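Putative NAD(P)H-dependent FMN-containing oxidoreductase YwqN (Bacillus subtilis, PDB 1RLI) is a putative NAD(P)H-dependent oxidoreductase of the SsuE family that probably uses FMN as its cofactor. Local coordinates at residues Ile6-Arg14 / Val27-Gln38. Sequence-based numbering, arbitrary orientation.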
loop_
_atom_site.group_PDB
_atom_site.type_symbol
_atom_site.label_atom_id
_atom_site.label_comp_id
_atom_site.label_asym_id
_atom_site.label_seq_id
_atom_site.Cartn_x
_atom_site.Cartn_y
_atom_site.Cartn_z
ATOM N N ILE D 6 -27.625 10.927 -3.289
ATOM C CA ILE D 6 -26.681 9.813 -3.102
ATOM C C ILE D 6 -26.861 8.723 -4.170
ATOM O O ILE D 6 -27.982 8.337 -4.488
ATOM C CB ILE D 6 -26.885 9.089 -1.748
ATOM C CG1 ILE D 6 -26.613 10.033 -0.582
ATOM C CG2 ILE D 6 -25.955 7.885 -1.660
ATOM C CD1 ILE D 6 -26.946 9.423 0.760
ATOM N N ALA D 7 -25.754 8.205 -4.695
ATOM C CA ALA D 7 -25.826 7.126 -5.670
ATOM C C ALA D 7 -25.004 5.955 -5.152
ATOM O O ALA D 7 -23.940 6.157 -4.568
ATOM C CB ALA D 7 -25.257 7.577 -7.015
ATOM N N VAL D 8 -25.527 4.750 -5.325
ATOM C CA VAL D 8 -24.789 3.560 -4.956
ATOM C C VAL D 8 -24.513 2.881 -6.281
ATOM O O VAL D 8 -25.446 2.535 -7.011
ATOM C CB VAL D 8 -25.592 2.595 -4.070
ATOM C CG1 VAL D 8 -24.803 1.298 -3.912
ATOM C CG2 VAL D 8 -25.841 3.205 -2.718
ATOM N N ILE D 9 -23.234 2.726 -6.602
ATOM C CA ILE D 9 -22.812 2.085 -7.848
ATOM C C ILE D 9 -22.404 0.681 -7.452
ATOM O O ILE D 9 -21.324 0.457 -6.889
ATOM C CB ILE D 9 -21.625 2.837 -8.460
ATOM C CG1 ILE D 9 -22.056 4.279 -8.759
ATOM C CG2 ILE D 9 -21.150 2.135 -9.725
ATOM C CD1 ILE D 9 -20.928 5.181 -9.069
ATOM N N ASN D 10 -23.276 -0.266 -7.766
ATOM C CA ASN D 10 -23.067 -1.648 -7.374
ATOM C C ASN D 10 -22.462 -2.505 -8.478
ATOM O O ASN D 10 -23.105 -2.749 -9.496
ATOM C CB ASN D 10 -24.414 -2.220 -6.938
ATOM C CG ASN D 10 -24.290 -3.557 -6.274
ATOM O OD1 ASN D 10 -23.325 -4.280 -6.488
ATOM N ND2 ASN D 10 -25.287 -3.907 -5.462
ATOM N N GLY D 11 -21.225 -2.963 -8.254
ATOM C CA GLY D 11 -20.542 -3.793 -9.225
ATOM C C GLY D 11 -20.519 -5.243 -8.783
ATOM O O GLY D 11 -19.705 -6.036 -9.249
ATOM N N GLY D 12 -21.418 -5.595 -7.876
ATOM C CA GLY D 12 -21.465 -6.969 -7.413
ATOM C C GLY D 12 -22.669 -7.664 -8.007
ATOM O O GLY D 12 -23.048 -7.409 -9.151
ATOM N N THR D 13 -23.261 -8.563 -7.233
ATOM C CA THR D 13 -24.445 -9.270 -7.678
ATOM C C THR D 13 -25.575 -8.493 -7.037
ATOM O O THR D 13 -25.337 -7.438 -6.445
ATOM C CB THR D 13 -24.455 -10.734 -7.196
ATOM O OG1 THR D 13 -24.241 -10.782 -5.779
ATOM C CG2 THR D 13 -23.364 -11.521 -7.908
ATOM N N ARG D 14 -26.798 -8.989 -7.137
ATOM C CA ARG D 14 -27.902 -8.251 -6.552
ATOM C C ARG D 14 -28.894 -9.154 -5.839
ATOM O O ARG D 14 -28.980 -10.349 -6.125
ATOM C CB ARG D 14 -28.581 -7.433 -7.652
ATOM C CG ARG D 14 -27.548 -6.859 -8.606
ATOM C CD ARG D 14 -28.148 -6.070 -9.723
ATOM N NE ARG D 14 -27.331 -6.120 -10.931
ATOM C CZ ARG D 14 -26.043 -5.794 -10.999
ATOM N NH1 ARG D 14 -25.380 -5.385 -9.924
ATOM N NH2 ARG D 14 -25.419 -5.879 -12.161
ATOM N N VAL D 27 -26.917 3.314 3.118
ATOM C CA VAL D 27 -27.876 4.290 2.597
ATOM C C VAL D 27 -29.321 4.077 3.038
ATOM O O VAL D 27 -30.239 4.626 2.420
ATOM C CB VAL D 27 -27.881 4.311 1.046
ATOM C CG1 VAL D 27 -26.495 4.644 0.518
ATOM C CG2 VAL D 27 -28.352 2.971 0.512
ATOM N N GLN D 28 -29.524 3.283 4.087
ATOM C CA GLN D 28 -30.869 3.005 4.593
ATOM C C GLN D 28 -31.698 4.280 4.806
ATOM O O GLN D 28 -31.239 5.235 5.437
ATOM C CB GLN D 28 -30.765 2.234 5.909
ATOM C CG GLN D 28 -32.097 1.778 6.469
ATOM C CD GLN D 28 -31.939 0.973 7.743
ATOM O OE1 GLN D 28 -31.345 1.441 8.720
ATOM N NE2 GLN D 28 -32.472 -0.245 7.742
ATOM N N GLY D 29 -32.911 4.306 4.258
ATOM C CA GLY D 29 -33.772 5.465 4.438
ATOM C C GLY D 29 -33.697 6.538 3.371
ATOM O O GLY D 29 -34.700 7.179 3.051
ATOM N N PHE D 30 -32.507 6.749 2.818
ATOM C CA PHE D 30 -32.329 7.750 1.771
ATOM C C PHE D 30 -33.008 7.355 0.472
ATOM O O PHE D 30 -33.266 6.184 0.225
ATOM C CB PHE D 30 -30.842 7.966 1.493
ATOM C CG PHE D 30 -30.152 8.785 2.525
ATOM C CD1 PHE D 30 -29.243 8.204 3.403
ATOM C CD2 PHE D 30 -30.385 10.153 2.603
ATOM C CE1 PHE D 30 -28.568 8.984 4.345
ATOM C CE2 PHE D 30 -29.718 10.944 3.541
ATOM C CZ PHE D 30 -28.803 10.350 4.414
ATOM N N ASP D 31 -33.328 8.345 -0.352
ATOM C CA ASP D 31 -33.921 8.053 -1.647
ATOM C C ASP D 31 -32.689 8.052 -2.542
ATOM O O ASP D 31 -32.483 8.969 -3.330
ATOM C CB ASP D 31 -34.896 9.154 -2.079
ATOM C CG ASP D 31 -35.493 8.893 -3.460
ATOM O OD1 ASP D 31 -35.546 7.711 -3.863
ATOM O OD2 ASP D 31 -35.911 9.858 -4.140
ATOM N N ALA D 32 -31.866 7.019 -2.395
ATOM C CA ALA D 32 -30.618 6.905 -3.149
ATOM C C ALA D 32 -30.748 6.307 -4.548
ATOM O O ALA D 32 -31.539 5.398 -4.778
ATOM C CB ALA D 32 -29.612 6.092 -2.341
ATOM N N GLU D 33 -29.956 6.836 -5.473
ATOM C CA GLU D 33 -29.934 6.357 -6.852
ATOM C C GLU D 33 -29.203 5.015 -6.815
ATOM O O GLU D 33 -28.016 4.964 -6.492
ATOM C CB GLU D 33 -29.159 7.353 -7.721
ATOM C CG GLU D 33 -29.385 7.207 -9.199
ATOM C CD GLU D 33 -30.829 7.456 -9.584
ATOM O OE1 GLU D 33 -31.313 8.596 -9.417
ATOM O OE2 GLU D 33 -31.476 6.501 -10.046
ATOM N N HIS D 34 -29.913 3.934 -7.124
ATOM C CA HIS D 34 -29.321 2.601 -7.113
ATOM C C HIS D 34 -28.892 2.164 -8.508
ATOM O O HIS D 34 -29.720 1.853 -9.362
ATOM C CB HIS D 34 -30.313 1.593 -6.530
ATOM C CG HIS D 34 -30.421 1.649 -5.039
ATOM N ND1 HIS D 34 -29.843 0.707 -4.216
ATOM C CD2 HIS D 34 -31.020 2.549 -4.222
ATOM C CE1 HIS D 34 -30.083 1.022 -2.954
ATOM N NE2 HIS D 34 -30.795 2.134 -2.930
ATOM N N ILE D 35 -27.587 2.151 -8.732
ATOM C CA ILE D 35 -27.040 1.763 -10.021
ATOM C C ILE D 35 -26.460 0.362 -9.929
ATOM O O ILE D 35 -25.722 0.026 -8.989
ATOM C CB ILE D 35 -25.936 2.762 -10.461
ATOM C CG1 ILE D 35 -26.571 4.125 -10.754
ATOM C CG2 ILE D 35 -25.186 2.230 -11.677
ATOM C CD1 ILE D 35 -25.593 5.272 -10.742
ATOM N N TYR D 36 -26.814 -0.477 -10.891
ATOM C CA TYR D 36 -26.293 -1.824 -10.912
ATOM C C TYR D 36 -25.577 -1.966 -12.237
ATOM O O TYR D 36 -26.146 -1.663 -13.292
ATOM C CB TYR D 36 -27.432 -2.830 -10.795
ATOM C CG TYR D 36 -28.292 -2.589 -9.582
ATOM C CD1 TYR D 36 -29.314 -1.634 -9.608
ATOM C CD2 TYR D 36 -28.088 -3.305 -8.405
ATOM C CE1 TYR D 36 -30.110 -1.412 -8.496
ATOM C CE2 TYR D 36 -28.883 -3.084 -7.283
ATOM C CZ TYR D 36 -29.889 -2.144 -7.341
ATOM O OH TYR D 36 -30.700 -1.945 -6.249
ATOM N N LEU D 37 -24.319 -2.388 -12.193
ATOM C CA LEU D 37 -23.561 -2.540 -13.423
ATOM C C LEU D 37 -23.933 -3.897 -14.008
ATOM O O LEU D 37 -23.685 -4.930 -13.411
ATOM C CB LEU D 37 -22.060 -2.453 -13.129
ATOM C CG LEU D 37 -21.666 -1.089 -12.539
ATOM C CD1 LEU D 37 -20.175 -1.066 -12.225
ATOM C CD2 LEU D 37 -21.999 0.022 -13.522
ATOM N N GLN D 38 -24.539 -3.864 -15.185
ATOM C CA GLN D 38 -25.009 -5.063 -15.861
ATOM C C GLN D 38 -23.905 -6.013 -16.315
ATOM O O GLN D 38 -22.800 -5.586 -16.642
ATOM C CB GLN D 38 -25.842 -4.632 -17.075
ATOM C CG GLN D 38 -27.131 -5.406 -17.300
ATOM C CD GLN D 38 -27.970 -4.810 -18.429
ATOM O OE1 GLN D 38 -29.075 -5.278 -18.716
ATOM N NE2 GLN D 38 -27.445 -3.772 -19.073
HETATM O O HOH W 1 -30.153 10.214 -1.596
HETATM O O HOH W 2 -21.839 -5.989 -11.412
#
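Ile6 reaches the Phe30 ring with its CD1, which sits over the middle of one face, 3.7 Å from the ring centroid, a CH-pi contact. Its two branches part company: CG1, beside the backbone N (chi1 -63°), carries CD1 to the ring, while CG2 meets CG1 of Val27 and the methyl of Ala32. Val27 CG1 thus fills the notch between Ile6 CG2 and Val8 CG2, lying 3.6 Å from the latter. From here strands 6-10 and 33-36 run parallel, their axes 16° apart, laced by five backbone bonds that begin with Glu33 N to Ile6 O and finish with Leu37 N to Asn10 O. On the face of Ala7 and Ile9, Ile35 lies beside Ile9, pointing the same way, its CD1 4.2 Å from Ile9 CG1; helix 62-70 covers them, Ile69 against both and Ile65 against Ile35. Leu37 CD1 rests against Ile9 CG2 and Gly11 CA. On the other face, beside helix 18-27, the Asn10 amide passes the Tyr36 ring with planes 32° apart. Asn10 OD1 accepts from Gly12 N at 2.7 Å, closing an Asx turn, and Asn10 ND2 is held by Asp20. Arg14 folds back over Tyr36, whose CB lies over one guanidinium face as modelled, but the fit is too close and its exact placement doubtful. A glycine in place of Tyr36 would probably take away the ring that flanks the Asn10 side chain and open a gap there. A water bridges Gly12 O and Leu37 O, tying the loop to the second strand. Strand 6-10, helix 18-27 and strand 33-41 form a beta-alpha-beta unit of the flavodoxin-like fold; the loop after the first strand probably corresponds to the one that binds the FMN phosphate in related flavoproteins.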